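Local atomic coordinates of 3-isopropylmalate dehydratase small subunit (Campylobacter jejuni, PDB entry 3Q3W), a protein that forms the small subunit of isopropylmalate isomerase, which interconverts 2-isopropylmalate and 3-isopropylmalate by way of 2-isopropylmaleate. Residues I148-K153 with F162-D167. Sequence-based numbering, arbitrary orientation.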
ATOM      1  N   ILE A 148      12.047  -0.259   5.334  1.00 37.42           N
ATOM      2  CA  ILE A 148      12.310   0.139   3.947  1.00 37.42           C
ATOM      3  C   ILE A 148      13.149   1.389   3.955  1.00 37.79           C
ATOM      4  O   ILE A 148      12.791   2.343   4.627  1.00 38.10           O
ATOM      5  CB  ILE A 148      11.041   0.450   3.181  1.00 35.17           C
ATOM      6  CG1 ILE A 148      10.110  -0.758   3.147  1.00 35.52           C
ATOM      7  CG2 ILE A 148      11.408   0.938   1.749  1.00 34.75           C
ATOM      8  CD1 ILE A 148       8.610  -0.433   2.906  1.00 31.19           C
ATOM      9  N   SER A 149      14.278   1.365   3.240  1.00 39.40           N
ATOM     10  CA  SER A 149      15.092   2.545   3.023  1.00 38.90           C
ATOM     11  C   SER A 149      14.984   2.962   1.554  1.00 38.39           C
ATOM     12  O   SER A 149      15.368   2.219   0.654  1.00 38.93           O
ATOM     13  CB  SER A 149      16.562   2.249   3.371  1.00 41.24           C
ATOM     14  OG  SER A 149      17.394   3.370   3.098  1.00 41.97           O
ATOM     15  N   LEU A 150      14.495   4.163   1.297  1.00 37.79           N
ATOM     16  CA  LEU A 150      14.416   4.647  -0.085  1.00 37.86           C
ATOM     17  C   LEU A 150      15.762   5.219  -0.511  1.00 40.23           C
ATOM     18  O   LEU A 150      16.013   5.389  -1.706  1.00 41.30           O
ATOM     19  CB  LEU A 150      13.326   5.691  -0.258  1.00 36.11           C
ATOM     20  CG  LEU A 150      13.181   6.354  -1.628  1.00 34.67           C
ATOM     21  CD1 LEU A 150      12.940   5.365  -2.717  1.00 34.62           C
ATOM     22  CD2 LEU A 150      12.075   7.314  -1.547  1.00 35.03           C
ATOM     23  N   LEU A 151      16.632   5.521   0.454  1.00 41.45           N
ATOM     24  CA  LEU A 151      18.014   5.890   0.158  1.00 43.25           C
ATOM     25  C   LEU A 151      18.776   4.735  -0.433  1.00 44.81           C
ATOM     26  O   LEU A 151      19.441   4.894  -1.432  1.00 45.34           O
ATOM     27  CB  LEU A 151      18.756   6.331   1.401  1.00 44.38           C
ATOM     28  CG  LEU A 151      18.379   7.699   1.932  1.00 44.59           C
ATOM     29  CD1 LEU A 151      19.171   7.978   3.215  1.00 46.74           C
ATOM     30  CD2 LEU A 151      18.653   8.759   0.889  1.00 45.94           C
ATOM     31  N   GLU A 152      18.681   3.573   0.186  1.00 44.58           N
ATOM     32  CA  GLU A 152      19.434   2.429  -0.280  1.00 47.88           C
ATOM     33  C   GLU A 152      18.676   1.626  -1.290  1.00 47.59           C
ATOM     34  O   GLU A 152      19.253   0.739  -1.910  1.00 50.05           O
ATOM     35  CB  GLU A 152      19.808   1.524   0.881  1.00 48.61           C
ATOM     36  CG  GLU A 152      20.872   2.095   1.756  1.00 52.97           C
ATOM     37  CD  GLU A 152      21.032   1.274   3.002  1.00 59.06           C
ATOM     38  OE1 GLU A 152      20.759   0.049   2.943  1.00 61.58           O
ATOM     39  OE2 GLU A 152      21.416   1.854   4.039  1.00 62.57           O
ATOM     40  N   LYS A 153      17.407   1.972  -1.481  1.00 45.02           N
ATOM     41  CA  LYS A 153      16.471   1.215  -2.292  1.00 44.55           C
ATOM     42  C   LYS A 153      16.505  -0.262  -1.907  1.00 45.09           C
ATOM     43  O   LYS A 153      16.703  -1.159  -2.748  1.00 46.20           O
ATOM     44  CB  LYS A 153      16.692   1.441  -3.785  1.00 45.70           C
ATOM     45  CG  LYS A 153      16.460   2.885  -4.238  1.00 46.19           C
ATOM     46  CD  LYS A 153      16.540   3.067  -5.790  1.00 45.12           C
ATOM     47  CE  LYS A 153      17.922   3.284  -6.293  1.00 48.96           C
ATOM     48  NZ  LYS A 153      17.920   3.722  -7.737  1.00 46.69           N
ATOM     49  N   PHE A 162      16.031  -7.240   0.227  1.00 52.00           N
ATOM     50  CA  PHE A 162      15.607  -7.229  -1.144  1.00 52.02           C
ATOM     51  C   PHE A 162      15.954  -5.864  -1.679  1.00 51.73           C
ATOM     52  O   PHE A 162      15.906  -4.873  -0.926  1.00 51.40           O
ATOM     53  CB  PHE A 162      14.110  -7.473  -1.198  1.00 50.61           C
ATOM     54  CG  PHE A 162      13.678  -8.695  -0.450  1.00 51.36           C
ATOM     55  CD1 PHE A 162      13.471  -9.896  -1.124  1.00 53.97           C
ATOM     56  CD2 PHE A 162      13.521  -8.667   0.941  1.00 50.81           C
ATOM     57  CE1 PHE A 162      13.068 -11.043  -0.431  1.00 53.48           C
ATOM     58  CE2 PHE A 162      13.131  -9.798   1.649  1.00 50.08           C
ATOM     59  CZ  PHE A 162      12.902 -10.993   0.965  1.00 52.69           C
ATOM     60  N   SER A 163      16.322  -5.789  -2.957  1.00 52.33           N
ATOM     61  CA  SER A 163      16.585  -4.500  -3.617  0.60 51.32           C
ATOM     62  C   SER A 163      15.472  -4.179  -4.592  1.00 49.39           C
ATOM     63  O   SER A 163      14.849  -5.082  -5.128  1.00 49.88           O
ATOM     64  CB  SER A 163      17.931  -4.541  -4.353  0.60 54.12           C
ATOM     65  OG  SER A 163      17.923  -5.477  -5.423  0.60 55.19           O
ATOM     66  N   PHE A 164      15.239  -2.884  -4.834  1.00 48.44           N
ATOM     67  CA  PHE A 164      14.247  -2.428  -5.816  1.00 46.21           C
ATOM     68  C   PHE A 164      14.677  -1.175  -6.616  1.00 46.71           C
ATOM     69  O   PHE A 164      15.550  -0.419  -6.225  1.00 44.94           O
ATOM     70  CB  PHE A 164      12.884  -2.190  -5.128  1.00 44.08           C
ATOM     71  CG  PHE A 164      12.861  -1.023  -4.148  1.00 41.36           C
ATOM     72  CD1 PHE A 164      12.389   0.222  -4.540  1.00 41.95           C
ATOM     73  CD2 PHE A 164      13.284  -1.182  -2.836  1.00 43.86           C
ATOM     74  CE1 PHE A 164      12.390   1.290  -3.660  1.00 40.32           C
ATOM     75  CE2 PHE A 164      13.268  -0.111  -1.939  1.00 41.96           C
ATOM     76  CZ  PHE A 164      12.805   1.114  -2.350  1.00 41.23           C
ATOM     77  N   ASP A 165      14.010  -0.972  -7.736  1.00 47.50           N
ATOM     78  CA  ASP A 165      14.254   0.166  -8.609  1.00 48.66           C
ATOM     79  C   ASP A 165      13.250   1.280  -8.384  1.00 45.32           C
ATOM     80  O   ASP A 165      12.143   1.029  -7.957  1.00 43.14           O
ATOM     81  CB  ASP A 165      14.142  -0.276 -10.072  1.00 51.14           C
ATOM     82  CG  ASP A 165      15.368  -0.983 -10.548  1.00 58.23           C
ATOM     83  OD1 ASP A 165      16.476  -0.525 -10.173  1.00 64.33           O
ATOM     84  OD2 ASP A 165      15.232  -1.983 -11.298  1.00 64.40           O
ATOM     85  N   LEU A 166      13.634   2.508  -8.732  1.00 44.45           N
ATOM     86  CA  LEU A 166      12.680   3.597  -8.842  1.00 42.05           C
ATOM     87  C   LEU A 166      13.280   4.738  -9.635  1.00 42.41           C
ATOM     88  O   LEU A 166      14.426   5.144  -9.393  1.00 44.87           O
ATOM     89  CB  LEU A 166      12.266   4.128  -7.460  1.00 38.75           C
ATOM     90  CG  LEU A 166      10.935   4.880  -7.431  1.00 36.29           C
ATOM     91  CD1 LEU A 166       9.765   3.894  -7.472  1.00 35.90           C
ATOM     92  CD2 LEU A 166      10.848   5.748  -6.189  1.00 33.52           C
ATOM     93  N   ASP A 167      12.510   5.240 -10.590  1.00 41.75           N
ATOM     94  CA  ASP A 167      12.902   6.406 -11.395  1.00 42.31           C
ATOM     95  C   ASP A 167      13.534   7.461 -10.470  1.00 40.63           C
ATOM     96  O   ASP A 167      12.964   7.744  -9.426  1.00 37.18           O
ATOM     97  CB  ASP A 167      11.594   6.937 -12.022  1.00 42.06           C
ATOM     98  CG  ASP A 167      11.729   8.305 -12.649  1.00 45.12           C
ATOM     99  OD1 ASP A 167      12.129   8.376 -13.823  1.00 49.75           O
ATOM    100  OD2 ASP A 167      11.361   9.314 -11.996  1.00 47.49           O
TER
HETATM  101  O   HOH W   1      16.415   6.099  -8.323  1.00 16.86           O
HETATM  102  O   HOH W   2      16.182   2.337  -9.889  1.00 18.28           O
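Lys153 lies along the chain from Phe164 to Leu166 and shows how a long cationic side chain can serve as an apolar lid over its first half and a water-bridged tether at its tip. Its CB sits over the centre of the Phe164 ring, 4.1 Å from the centroid and only 10° off the normal, a CH-pi contact, and also lies 3.3 Å from Phe164 O. CG, anti to the carbonyl carbon, continues past that same oxygen, and CD passes it at 3.6 Å. The bend at chi3 (-86°) then brings the ammonium group near Leu166, where two waters take over: NZ donates to both. One of them donates to Asp165 OD1 and accepts from Leu166 N; the other makes a short, less certain link to Leu166 O. The carboxylate is thus linked to the ammonium through solvent, with Lys153 NZ and Asp165 OD1 5.1 Å apart. The backbone adds a direct link, Phe164 N donating to Lys153 O at 3.1 Å.

The buried Phe164 ring also meets apolar side chains of 148-153. Leu150 CD1 meets it at the edge, 4.2 Å from CE1, while Ile148 CG2 approaches CE2 obliquely. Leu150 CD1 also touches Leu166 CD2 (4.1 Å), the two leucines crossing at about a right angle. Ile124 of strand 122-125 and Leu174 of helix 168-176 extend this apolar cluster.

Within 149-152, Ser149 OG accepts from Glu152 N, an ST motif at the turn leaving strand 145-149. The contact closes one end of an antiparallel meander, strands 145-149, 154-157 and 160-163, packing the turn after the first strand on the exit from the third, where loop 164-167 leads into helix 168-176, N-capped by Asp167, in a domain of the aconitase C-terminal family.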